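PDB 5CPG: (R)-specific enoyl-CoA hydratase from Pseudomonas aeruginosa, which catalyses the reversible (R)-specific hydration of trans-2-enoyl-CoA to (R)-3-hydroxyacyl-CoA. Local coordinates for residues Lys16-Ser21 / Asp98-Leu103; Phe89-Lys94 / Ala124-Val129; Met116-Phe121 / Gly131-Met136; His59-Gly64 / Gln85-Thr90. All blocks are in the same frame, centred on the assembly; numbering follows the deposited sequence. Where two conformers were deposited one is given.

Contact 1: residues Lys16-Ser21 / Asp98-Leu103; sequences KAEYTS and DLKVEL
Ala17, Tyr19 and Ser21 form hydrogen-bonded antiparallel pairs with Leu103, Val101 and Leu99, the axes of the two strand segments lying 4.5 Å apart at 160°. The bond from Leu99 N to Ser21 O is nearly straight, 173° at the hydrogen. In the Tyr19-Val101 pair, Val101 N reaches Tyr19 O at 2.7 Å, whereas the return bond from Tyr19 N is weak. Between these pairs, the CA of Glu18 approaches Val101 O at 3.2 Å, a CA-H...O contact of the kind that fills non-hydrogen-bonded positions.

Strand 16-22 borders the five-stranded antiparallel sheet of the hotdog fold, whose central helix 62-73 lies against the face bearing Ala17, Tyr19, Ser21, Leu99, Val101 and Leu103. The apolar Ala17, Leu99, Val101 and Leu103 suit that helix side. Tyr19 CB rests 4.1 Å from Val101 CB, and with CG anti to the backbone N (chi1 -179°) the ring leads away from strand 98-103; its OH bonds to Ser35 O of the second subunit.

The other face carries Glu18, Thr20, Lys100 and Glu102. At its end the extended chain of Lys16 brings NZ to Glu102 OE2 at 3.4 Å, a weak salt bridge, while Glu102 OE1 is held by Arg119. Glu18 CD meets the aliphatic CD of Lys100 at 3.7 Å, the charged ends staying farther apart, and Thr20 CG2 lies 4.0 Å from Lys100 CB.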
loop_
_atom_site.group_PDB
_atom_site.type_symbol
_atom_site.label_atom_id
_atom_site.label_comp_id
_atom_site.label_asym_id
_atom_site.label_seq_id
_atom_site.Cartn_x
_atom_site.Cartn_y
_atom_site.Cartn_z
ATOM N N LYS A 16 22.519 -2.560 -0.770
ATOM C CA LYS A 16 21.429 -2.065 0.076
ATOM C C LYS A 16 21.116 -0.595 -0.209
ATOM O O LYS A 16 21.923 0.126 -0.807
ATOM C CB LYS A 16 21.763 -2.256 1.570
ATOM C CG LYS A 16 21.867 -3.735 2.013
ATOM C CD LYS A 16 22.066 -3.851 3.516
ATOM C CE LYS A 16 22.047 -5.300 3.996
ATOM N NZ LYS A 16 22.095 -5.400 5.504
ATOM N N ALA A 17 19.927 -0.157 0.191
ATOM C CA ALA A 17 19.580 1.262 0.135
ATOM C C ALA A 17 18.561 1.512 1.227
ATOM O O ALA A 17 17.950 0.569 1.731
ATOM C CB ALA A 17 19.031 1.661 -1.204
ATOM N N GLU A 18 18.392 2.786 1.594
ATOM C CA GLU A 18 17.470 3.149 2.649
ATOM C C GLU A 18 16.562 4.293 2.214
ATOM O O GLU A 18 16.892 5.035 1.292
ATOM C CB GLU A 18 18.228 3.574 3.913
ATOM C CG GLU A 18 19.026 2.468 4.577
ATOM C CD GLU A 18 19.807 2.992 5.788
ATOM O OE1 GLU A 18 19.834 4.234 5.982
ATOM O OE2 GLU A 18 20.372 2.166 6.536
ATOM N N TYR A 19 15.418 4.421 2.888
ATOM C CA TYR A 19 14.387 5.386 2.478
ATOM C C TYR A 19 13.646 5.665 3.749
ATOM O O TYR A 19 13.191 4.730 4.399
ATOM C CB TYR A 19 13.480 4.767 1.404
ATOM C CG TYR A 19 12.384 5.667 0.873
ATOM C CD1 TYR A 19 12.677 6.695 -0.002
ATOM C CD2 TYR A 19 11.050 5.457 1.238
ATOM C CE1 TYR A 19 11.673 7.529 -0.504
ATOM C CE2 TYR A 19 10.032 6.272 0.735
ATOM C CZ TYR A 19 10.348 7.295 -0.120
ATOM O OH TYR A 19 9.326 8.082 -0.581
ATOM N N THR A 20 13.563 6.928 4.170
ATOM C CA THR A 20 13.050 7.174 5.507
ATOM C C THR A 20 11.833 8.087 5.439
ATOM O O THR A 20 11.710 8.897 4.521
ATOM C CB THR A 20 14.081 7.846 6.408
ATOM O OG1 THR A 20 14.480 9.064 5.759
ATOM C CG2 THR A 20 15.255 6.935 6.704
ATOM N N SER A 21 10.954 7.969 6.426
ATOM C CA SER A 21 9.743 8.773 6.422
ATOM C C SER A 21 9.247 8.978 7.844
ATOM O O SER A 21 9.252 8.072 8.657
ATOM C CB SER A 21 8.654 8.116 5.579
ATOM O OG SER A 21 7.495 8.934 5.532
ATOM N N ASP A 98 9.148 7.202 13.434
ATOM C CA ASP A 98 9.876 7.487 12.191
ATOM C C ASP A 98 10.262 6.149 11.617
ATOM O O ASP A 98 10.762 5.318 12.350
ATOM C CB ASP A 98 11.144 8.311 12.421
ATOM C CG ASP A 98 10.858 9.765 12.696
ATOM O OD1 ASP A 98 10.569 10.506 11.725
ATOM O OD2 ASP A 98 10.974 10.174 13.874
ATOM N N LEU A 99 10.044 5.955 10.334
ATOM C CA LEU A 99 10.328 4.640 9.760
ATOM C C LEU A 99 11.500 4.712 8.808
ATOM O O LEU A 99 11.699 5.686 8.101
ATOM C CB LEU A 99 9.097 4.092 9.018
ATOM C CG LEU A 99 7.859 3.953 9.863
ATOM C CD1 LEU A 99 6.736 3.356 8.994
ATOM C CD2 LEU A 99 8.129 3.079 11.076
ATOM N N LYS A 100 12.260 3.623 8.770
ATOM C CA LYS A 100 13.318 3.461 7.800
ATOM C C LYS A 100 13.078 2.189 7.000
ATOM O O LYS A 100 12.988 1.103 7.597
ATOM C CB LYS A 100 14.684 3.392 8.505
ATOM C CG LYS A 100 15.829 3.057 7.574
ATOM C CD LYS A 100 17.116 2.904 8.362
ATOM C CE LYS A 100 16.897 1.940 9.553
ATOM N NZ LYS A 100 18.117 1.712 10.414
ATOM N N VAL A 101 12.889 2.342 5.700
ATOM C CA VAL A 101 12.820 1.209 4.791
ATOM C C VAL A 101 14.235 0.810 4.422
ATOM O O VAL A 101 15.055 1.665 4.036
ATOM C CB VAL A 101 12.040 1.530 3.503
ATOM C CG1 VAL A 101 12.171 0.384 2.524
ATOM C CG2 VAL A 101 10.570 1.829 3.840
ATOM N N GLU A 102 14.531 -0.465 4.602
ATOM C CA GLU A 102 15.811 -1.009 4.152
ATOM C C GLU A 102 15.566 -1.988 3.010
ATOM O O GLU A 102 14.810 -2.933 3.179
ATOM C CB GLU A 102 16.542 -1.712 5.291
ATOM C CG GLU A 102 17.914 -2.205 4.786
ATOM C CD GLU A 102 18.641 -3.171 5.716
ATOM O OE1 GLU A 102 18.053 -4.177 6.173
ATOM O OE2 GLU A 102 19.835 -2.915 5.971
ATOM N N LEU A 103 16.194 -1.741 1.881
ATOM C CA LEU A 103 16.086 -2.647 0.732
ATOM C C LEU A 103 17.374 -3.420 0.646
ATOM O O LEU A 103 18.440 -2.863 0.876
ATOM C CB LEU A 103 15.866 -1.887 -0.575
ATOM C CG LEU A 103 14.635 -0.984 -0.638
ATOM C CD1 LEU A 103 14.582 -0.332 -2.012
ATOM C CD2 LEU A 103 13.383 -1.827 -0.345
#

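Contact 2: residues Phe89-Lys94 / Ala124-Val129; sequences FTRPVK and AGKQVV
Val128 and Val129 form the close-packed side of this contact, against Phe89, Thr90, Arg91 and Val93. Phe89 and Val129 make a non-hydrogen-bonded antiparallel pair whose side chains lie side by side, pointing the same way, with Phe89 CD1 4.0 Å from Val129 CG2. One carbonyl then receives two donors as the chain leaves the strand: Thr90 N reaches Val128 O at 2.8 Å, and Arg91 N adds a weak bond to the same oxygen. Val93 crosses Val128 at about a right angle, its CG2 4.0 Å from Val128 CB. Compact branched valines suit this buried part, where Val93 and Val128 pack side chain on side chain.

The solvent side is built from long, charged chains. Arg91 runs extended from CG to NE and lays its guanidinium beside strand 127-129, where NH1 donates to Gln127 O at 2.8 Å. The oxygen lies in the guanidinium plane and offers a lone pair, so the flat group is fixed at one edge. Lys126, bent at chi2 (-73°), passes its CD over one guanidinium face, toward its rim, 3.5 Å above the plane. Methylenes thus meet the cation, while Lys126 NZ stays 5.9 Å from Arg91 NH2, which probably limits repulsion between the like charges.

Val128 and Val129 both face Val120 of strand 113-121 in a classic beta bulge. Val129 also packs on Ser63 and Ile67 of helix 62-73, and Phe89 meets Tyr82 of the second subunit.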
loop_
_atom_site.group_PDB
_atom_site.type_symbol
_atom_site.label_atom_id
_atom_site.label_comp_id
_atom_site.label_asym_id
_atom_site.label_seq_id
_atom_site.Cartn_x
_atom_site.Cartn_y
_atom_site.Cartn_z
ATOM N N PHE A 89 3.359 -7.995 8.818
ATOM C CA PHE A 89 3.213 -6.833 9.713
ATOM C C PHE A 89 3.531 -7.279 11.146
ATOM O O PHE A 89 2.766 -8.008 11.777
ATOM C CB PHE A 89 1.810 -6.234 9.614
ATOM C CG PHE A 89 1.404 -5.870 8.203
ATOM C CD1 PHE A 89 1.863 -4.701 7.599
ATOM C CD2 PHE A 89 0.544 -6.700 7.485
ATOM C CE1 PHE A 89 1.511 -4.380 6.302
ATOM C CE2 PHE A 89 0.158 -6.383 6.210
ATOM C CZ PHE A 89 0.637 -5.244 5.590
ATOM N N THR A 90 4.685 -6.849 11.626
ATOM C CA THR A 90 5.275 -7.391 12.852
ATOM C C THR A 90 4.915 -6.586 14.070
ATOM O O THR A 90 4.573 -7.133 15.119
ATOM C CB THR A 90 6.782 -7.430 12.718
ATOM O OG1 THR A 90 7.099 -8.084 11.496
ATOM C CG2 THR A 90 7.395 -8.260 13.894
ATOM N N ARG A 91 4.939 -5.276 13.902
ATOM C CA ARG A 91 4.652 -4.346 15.002
ATOM C C ARG A 91 3.806 -3.194 14.497
ATOM O O ARG A 91 3.973 -2.771 13.368
ATOM C CB ARG A 91 5.957 -3.794 15.609
ATOM C CG ARG A 91 6.811 -4.845 16.355
ATOM C CD ARG A 91 8.151 -4.283 16.801
ATOM N NE ARG A 91 8.902 -5.238 17.647
ATOM C CZ ARG A 91 9.670 -6.213 17.170
ATOM N NH1 ARG A 91 9.803 -6.374 15.850
ATOM N NH2 ARG A 91 10.316 -7.027 18.007
ATOM N N PRO A 92 2.948 -2.637 15.350
ATOM C CA PRO A 92 2.216 -1.437 14.941
ATOM C C PRO A 92 3.118 -0.206 14.818
ATOM O O PRO A 92 4.220 -0.132 15.389
ATOM C CB PRO A 92 1.213 -1.238 16.070
ATOM C CG PRO A 92 1.874 -1.861 17.238
ATOM C CD PRO A 92 2.633 -3.022 16.739
ATOM N N VAL A 93 2.640 0.752 14.055
ATOM C CA VAL A 93 3.337 2.011 13.864
ATOM C C VAL A 93 2.444 3.102 14.428
ATOM O O VAL A 93 1.247 3.150 14.092
ATOM C CB VAL A 93 3.614 2.265 12.389
ATOM C CG1 VAL A 93 4.304 3.646 12.179
ATOM C CG2 VAL A 93 4.470 1.106 11.801
ATOM N N LYS A 94 3.003 3.968 15.276
ATOM C CA LYS A 94 2.165 4.943 15.966
ATOM C C LYS A 94 2.431 6.331 15.428
ATOM O O LYS A 94 3.481 6.569 14.817
ATOM C CB LYS A 94 2.411 4.875 17.481
ATOM C CG LYS A 94 2.118 3.485 18.059
ATOM C CD LYS A 94 2.408 3.385 19.547
ATOM C CE LYS A 94 3.877 3.609 19.846
ATOM N NZ LYS A 94 4.300 3.024 21.157
ATOM N N ALA A 124 13.300 3.122 17.089
ATOM C CA ALA A 124 13.932 2.375 18.172
ATOM C C ALA A 124 14.655 1.140 17.622
ATOM O O ALA A 124 15.189 0.293 18.358
ATOM C CB ALA A 124 12.914 1.985 19.180
ATOM N N GLY A 125 14.667 1.036 16.306
ATOM C CA GLY A 125 15.363 -0.056 15.659
ATOM C C GLY A 125 14.592 -1.365 15.602
ATOM O O GLY A 125 15.135 -2.369 15.141
ATOM N N LYS A 126 13.353 -1.364 16.084
ATOM C CA LYS A 126 12.502 -2.545 16.083
ATOM C C LYS A 126 11.940 -2.748 14.669
ATOM O O LYS A 126 11.527 -1.790 14.035
ATOM C CB LYS A 126 11.366 -2.383 17.083
ATOM C CG LYS A 126 11.865 -2.384 18.529
ATOM C CD LYS A 126 12.274 -3.797 18.938
ATOM C CE LYS A 126 12.765 -3.852 20.390
ATOM N NZ LYS A 126 14.186 -3.423 20.588
ATOM N N GLN A 127 11.903 -3.975 14.178
ATOM C CA GLN A 127 11.332 -4.189 12.832
ATOM C C GLN A 127 9.789 -4.147 12.864
ATOM O O GLN A 127 9.146 -4.824 13.656
ATOM C CB GLN A 127 11.852 -5.520 12.256
ATOM C CG GLN A 127 11.437 -5.762 10.805
ATOM C CD GLN A 127 12.235 -6.888 10.168
ATOM O OE1 GLN A 127 12.975 -7.573 10.846
ATOM N NE2 GLN A 127 12.099 -7.060 8.862
ATOM N N VAL A 128 9.181 -3.337 12.000
ATOM C CA VAL A 128 7.726 -3.254 11.968
ATOM C C VAL A 128 7.121 -4.034 10.795
ATOM O O VAL A 128 5.995 -4.479 10.868
ATOM C CB VAL A 128 7.260 -1.802 11.941
ATOM C CG1 VAL A 128 7.737 -1.092 13.199
ATOM C CG2 VAL A 128 7.757 -1.084 10.728
ATOM N N VAL A 129 7.910 -4.244 9.763
ATOM C CA VAL A 129 7.475 -5.022 8.591
ATOM C C VAL A 129 8.639 -5.824 8.056
ATOM O O VAL A 129 9.765 -5.344 7.979
ATOM C CB VAL A 129 6.901 -4.090 7.444
ATOM C CG1 VAL A 129 6.712 -4.854 6.136
ATOM C CG2 VAL A 129 5.626 -3.508 7.865
#

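Contact 3: residues Met116-Phe121 / Gly131-Met136; sequences MATRVF and GEAEIM
The beta hairpin of strands 113-121 and 127-136, part of the hotdog sheet, is joined here by Met116, Ala117 and Thr118 on one side and Gly131, Glu132 and Ala133 on the other. Met116 and Ala133 are a hydrogen-bonded antiparallel pair: Ala133 N reaches Met116 O at 2.7 Å, and Met116 N returns a bond to Ala133 O at 2.9 Å. Beyond the non-hydrogen-bonded pair Ala117-Glu132, Thr118 N bonds to Gly131 O at 2.9 Å. The segments' directions differ by 141°, and within them the backbone bonding runs only from Met116-Ala133 to Thr118-Gly131.

Gly131 adopts an extended backbone at which a beta carbon would press on the preceding carbonyl oxygen. Thr118 points its CG2 to Ala133 CB at 3.9 Å, methyl against methyl, while its OG1 takes a hydrogen bond from Gln85 NE2, which satisfies the buried hydroxyl. On the other face Glu132 bends at chi2 (-82°) and forms a salt bridge with Arg88.

Helix 62-73 packs on the apolar face through Ile67 and Ile71. There, flexible Met116, turned at both chi2 and chi3, crosses Ile135 obliquely and sets its CE 3.8 Å from Ile135 CD1.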
loop_
_atom_site.group_PDB
_atom_site.type_symbol
_atom_site.label_atom_id
_atom_site.label_comp_id
_atom_site.label_asym_id
_atom_site.label_seq_id
_atom_site.Cartn_x
_atom_site.Cartn_y
_atom_site.Cartn_z
ATOM N N MET A 116 14.106 -8.732 -3.870
ATOM C CA MET A 116 14.584 -7.638 -3.031
ATOM C C MET A 116 14.021 -7.843 -1.661
ATOM O O MET A 116 12.792 -8.037 -1.518
ATOM C CB MET A 116 14.130 -6.277 -3.597
ATOM C CG MET A 116 14.707 -5.093 -2.881
ATOM S SD MET A 116 16.347 -4.625 -3.501
ATOM C CE MET A 116 15.942 -4.589 -5.233
ATOM N N ALA A 117 14.878 -7.865 -0.636
ATOM C CA ALA A 117 14.348 -7.899 0.715
ATOM C C ALA A 117 13.802 -6.496 1.024
ATOM O O ALA A 117 14.397 -5.519 0.588
ATOM C CB ALA A 117 15.423 -8.278 1.721
ATOM N N THR A 118 12.670 -6.404 1.720
ATOM C CA THR A 118 12.041 -5.103 1.979
ATOM C C THR A 118 11.664 -5.048 3.450
ATOM O O THR A 118 10.648 -5.581 3.854
ATOM C CB THR A 118 10.793 -4.867 1.077
ATOM O OG1 THR A 118 9.833 -5.897 1.335
ATOM C CG2 THR A 118 11.172 -4.933 -0.403
ATOM N N ARG A 119 12.524 -4.454 4.284
ATOM C CA ARG A 119 12.312 -4.441 5.723
ATOM C C ARG A 119 12.012 -3.020 6.166
ATOM O O ARG A 119 12.524 -2.078 5.546
ATOM C CB ARG A 119 13.561 -4.953 6.470
ATOM C CG ARG A 119 14.085 -6.302 5.910
ATOM C CD ARG A 119 15.540 -6.562 6.324
ATOM N NE ARG A 119 16.070 -7.772 5.649
ATOM C CZ ARG A 119 17.187 -7.823 4.923
ATOM N NH1 ARG A 119 17.973 -6.761 4.780
ATOM N NH2 ARG A 119 17.555 -8.975 4.374
ATOM N N VAL A 120 11.227 -2.878 7.221
ATOM C CA VAL A 120 10.926 -1.533 7.737
ATOM C C VAL A 120 11.171 -1.545 9.235
ATOM O O VAL A 120 10.708 -2.436 9.950
ATOM C CB VAL A 120 9.459 -1.083 7.489
ATOM C CG1 VAL A 120 9.291 0.392 7.937
ATOM C CG2 VAL A 120 9.099 -1.232 6.028
ATOM N N PHE A 121 11.894 -0.523 9.693
ATOM C CA PHE A 121 12.226 -0.369 11.110
ATOM C C PHE A 121 11.747 0.956 11.627
ATOM O O PHE A 121 11.721 1.928 10.884
ATOM C CB PHE A 121 13.741 -0.447 11.329
ATOM C CG PHE A 121 14.345 -1.738 10.876
ATOM C CD1 PHE A 121 14.789 -1.853 9.584
ATOM C CD2 PHE A 121 14.411 -2.833 11.726
ATOM C CE1 PHE A 121 15.342 -3.054 9.101
ATOM C CE2 PHE A 121 14.979 -4.069 11.257
ATOM C CZ PHE A 121 15.435 -4.157 9.953
ATOM N N GLY A 131 9.497 -8.550 4.648
ATOM C CA GLY A 131 8.915 -8.991 3.389
ATOM C C GLY A 131 9.900 -9.013 2.259
ATOM O O GLY A 131 11.085 -8.752 2.421
ATOM N N GLU A 132 9.404 -9.356 1.073
ATOM C CA GLU A 132 10.259 -9.370 -0.084
ATOM C C GLU A 132 9.469 -8.958 -1.337
ATOM O O GLU A 132 8.251 -9.142 -1.399
ATOM C CB GLU A 132 10.895 -10.771 -0.249
ATOM C CG GLU A 132 9.930 -11.961 -0.031
ATOM C CD GLU A 132 9.670 -12.372 1.462
ATOM O OE1 GLU A 132 10.499 -12.082 2.364
ATOM O OE2 GLU A 132 8.618 -13.019 1.725
ATOM N N ALA A 133 10.167 -8.330 -2.279
ATOM C CA ALA A 133 9.570 -7.894 -3.534
ATOM C C ALA A 133 10.141 -8.688 -4.704
ATOM O O ALA A 133 11.311 -9.084 -4.672
ATOM C CB ALA A 133 9.846 -6.414 -3.752
ATOM N N GLU A 134 9.346 -8.888 -5.749
ATOM C CA GLU A 134 9.871 -9.400 -7.003
ATOM C C GLU A 134 9.669 -8.260 -7.996
ATOM O O GLU A 134 8.573 -7.687 -8.088
ATOM C CB GLU A 134 9.153 -10.685 -7.465
ATOM C CG GLU A 134 9.741 -11.267 -8.797
ATOM C CD GLU A 134 8.887 -12.423 -9.404
ATOM O OE1 GLU A 134 7.948 -12.940 -8.737
ATOM O OE2 GLU A 134 9.147 -12.818 -10.563
ATOM N N ILE A 135 10.739 -7.886 -8.674
ATOM C CA ILE A 135 10.689 -6.801 -9.653
ATOM C C ILE A 135 11.406 -7.196 -10.935
ATOM O O ILE A 135 12.200 -8.128 -10.959
ATOM C CB ILE A 135 11.340 -5.511 -9.077
ATOM C CG1 ILE A 135 12.805 -5.810 -8.739
ATOM C CG2 ILE A 135 10.517 -5.028 -7.836
ATOM C CD1 ILE A 135 13.617 -4.611 -8.204
ATOM N N MET A 136 11.130 -6.449 -12.003
ATOM C CA MET A 136 11.997 -6.449 -13.178
ATOM C C MET A 136 12.798 -5.168 -13.148
ATOM O O MET A 136 12.248 -4.061 -13.201
ATOM C CB MET A 136 11.168 -6.567 -14.469
ATOM C CG MET A 136 12.049 -6.635 -15.718
ATOM S SD MET A 136 11.043 -7.000 -17.159
ATOM C CE MET A 136 10.098 -8.343 -16.493
#

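Contact 4: residues His59-Gly64 / Gln85-Thr90; sequences HGMLSG and QTLRFT
Met61 carries most of the apolar packing, with Leu87 and Phe89 of the strand as its partners. Its chain starts with CG anti to the backbone N (chi1 -174°) and then bends at chi2 and chi3, which swings the thioether toward the strand. SD lies 3.8 Å from Leu87 CD1, the two side chains crossing at about a right angle. The terminal methyl CE comes in at the edge of the Phe89 ring, near its plane, 4.0 Å from CZ. An unbranched, flexible methionine suits this place, since it can reach both neighbours at once.

Backbone approaches make up the rest. Gly60 O sits 3.3 Å from Phe89 CE1, obliquely to the ring, within the type I turn from His59 to Leu62 that leads into helix 62-73. Gly64 CA lies 4.0 Å from Leu87 CD1; a beta carbon here would run into Met61 SD, so glycine lets the sulphur and the leucine methyl lie close to the helix.

Met61 also packs on Tyr82 of the second subunit, a strand of which pairs with residues 85-88. Between the two segments the contact is van der Waals packing, without a hydrogen bond, so it rests on shape rather than on directed bonds.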
loop_
_atom_site.group_PDB
_atom_site.type_symbol
_atom_site.label_atom_id
_atom_site.label_comp_id
_atom_site.label_asym_id
_atom_site.label_seq_id
_atom_site.Cartn_x
_atom_site.Cartn_y
_atom_site.Cartn_z
ATOM N N HIS A 59 -1.970 3.202 9.396
ATOM C CA HIS A 59 -2.440 2.001 8.706
ATOM C C HIS A 59 -1.273 1.072 8.455
ATOM O O HIS A 59 -0.210 1.509 8.033
ATOM C CB HIS A 59 -3.090 2.386 7.379
ATOM C CG HIS A 59 -4.135 3.463 7.495
ATOM N ND1 HIS A 59 -3.826 4.795 7.639
ATOM C CD2 HIS A 59 -5.483 3.392 7.403
ATOM C CE1 HIS A 59 -4.950 5.507 7.650
ATOM N NE2 HIS A 59 -5.968 4.673 7.503
ATOM N N GLY A 60 -1.471 -0.225 8.689
ATOM C CA GLY A 60 -0.378 -1.154 8.448
ATOM C C GLY A 60 0.182 -1.052 7.055
ATOM O O GLY A 60 1.396 -1.119 6.865
ATOM N N MET A 61 -0.703 -0.878 6.071
ATOM C CA MET A 61 -0.280 -0.867 4.684
ATOM C C MET A 61 0.457 0.416 4.261
ATOM O O MET A 61 0.949 0.480 3.144
ATOM C CB MET A 61 -1.501 -1.105 3.784
ATOM C CG MET A 61 -1.259 -1.261 2.296
ATOM S SD MET A 61 -0.139 -2.613 1.896
ATOM C CE MET A 61 -1.214 -4.013 2.224
ATOM N N LEU A 62 0.516 1.427 5.142
ATOM C CA LEU A 62 1.382 2.586 4.879
ATOM C C LEU A 62 2.829 2.084 4.620
ATOM O O LEU A 62 3.528 2.606 3.740
ATOM C CB LEU A 62 1.338 3.594 6.032
ATOM C CG LEU A 62 2.268 4.826 5.900
ATOM C CD1 LEU A 62 1.901 5.653 4.681
ATOM C CD2 LEU A 62 2.225 5.673 7.163
ATOM N N SER A 63 3.276 1.047 5.317
ATOM C CA SER A 63 4.611 0.548 5.031
ATOM C C SER A 63 4.754 -0.038 3.630
ATOM O O SER A 63 5.832 0.052 3.057
ATOM C CB SER A 63 5.026 -0.510 6.047
ATOM O OG SER A 63 5.275 0.089 7.305
ATOM N N GLY A 64 3.682 -0.644 3.088
ATOM C CA GLY A 64 3.757 -1.152 1.721
ATOM C C GLY A 64 3.921 0.011 0.765
ATOM O O GLY A 64 4.655 -0.061 -0.180
ATOM N N GLN A 85 4.819 -8.482 -4.202
ATOM C CA GLN A 85 5.304 -8.042 -2.902
ATOM C C GLN A 85 4.685 -8.882 -1.826
ATOM O O GLN A 85 3.448 -9.083 -1.791
ATOM C CB GLN A 85 4.951 -6.553 -2.696
ATOM C CG GLN A 85 5.244 -6.012 -1.308
ATOM C CD GLN A 85 6.744 -5.791 -1.103
ATOM O OE1 GLN A 85 7.366 -5.074 -1.865
ATOM N NE2 GLN A 85 7.312 -6.404 -0.057
ATOM N N THR A 86 5.525 -9.298 -0.876
ATOM C CA THR A 86 5.023 -9.940 0.325
ATOM C C THR A 86 5.296 -9.063 1.530
ATOM O O THR A 86 6.318 -8.450 1.615
ATOM C CB THR A 86 5.648 -11.333 0.500
ATOM O OG1 THR A 86 5.380 -12.086 -0.685
ATOM C CG2 THR A 86 5.073 -12.067 1.702
ATOM N N LEU A 87 4.343 -9.010 2.425
ATOM C CA LEU A 87 4.465 -8.189 3.626
ATOM C C LEU A 87 4.069 -8.983 4.850
ATOM O O LEU A 87 3.013 -9.644 4.884
ATOM C CB LEU A 87 3.563 -6.938 3.525
ATOM C CG LEU A 87 3.911 -6.020 2.359
ATOM C CD1 LEU A 87 2.744 -5.028 2.128
ATOM C CD2 LEU A 87 5.170 -5.221 2.673
ATOM N N ARG A 88 4.885 -8.902 5.888
ATOM C CA ARG A 88 4.419 -9.420 7.179
ATOM C C ARG A 88 4.470 -8.244 8.143
ATOM O O ARG A 88 5.497 -7.572 8.254
ATOM C CB ARG A 88 5.296 -10.570 7.640
ATOM C CG ARG A 88 5.272 -11.738 6.658
ATOM C CD ARG A 88 6.314 -12.820 6.937
ATOM N NE ARG A 88 7.703 -12.445 6.609
ATOM C CZ ARG A 88 8.244 -12.538 5.390
ATOM N NH1 ARG A 88 7.531 -12.941 4.330
ATOM N NH2 ARG A 88 9.505 -12.206 5.202
ATOM N N PHE A 89 3.359 -7.995 8.818
ATOM C CA PHE A 89 3.213 -6.833 9.713
ATOM C C PHE A 89 3.531 -7.279 11.146
ATOM O O PHE A 89 2.766 -8.008 11.777
ATOM C CB PHE A 89 1.810 -6.234 9.614
ATOM C CG PHE A 89 1.404 -5.870 8.203
ATOM C CD1 PHE A 89 1.863 -4.701 7.599
ATOM C CD2 PHE A 89 0.544 -6.700 7.485
ATOM C CE1 PHE A 89 1.511 -4.380 6.302
ATOM C CE2 PHE A 89 0.158 -6.383 6.210
ATOM C CZ PHE A 89 0.637 -5.244 5.590
ATOM N N THR A 90 4.685 -6.849 11.626
ATOM C CA THR A 90 5.275 -7.391 12.852
ATOM C C THR A 90 4.915 -6.586 14.070
ATOM O O THR A 90 4.573 -7.133 15.119
ATOM C CB THR A 90 6.782 -7.430 12.718
ATOM O OG1 THR A 90 7.099 -8.084 11.496
ATOM C CG2 THR A 90 7.395 -8.260 13.894
#

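Overall arrangement
The four contacts, with centres about 10 to 15 Å apart, all reach one five-stranded antiparallel sheet, ordered 16-22, 98-109, 113-121, 127-136, 81-89. Contact 1 ties one strand outermost within the chain to its neighbour, contact 3 joins the third and fourth strands, and contacts 2 and 4 lie at the other such strand, sharing Phe89 and Thr90. Along the chain, contact 4 falls between the segments of contact 1, both close before contact 3 opens, and contact 2 alternates with contacts 1 and 3. Helix 62-73 packs against the sheet at contacts 1 to 3, and its first turn enters contact 4. Strand 81-89 pairs with the second subunit, so the sheet continues through the dimer, consistent with a paired hotdog arrangement.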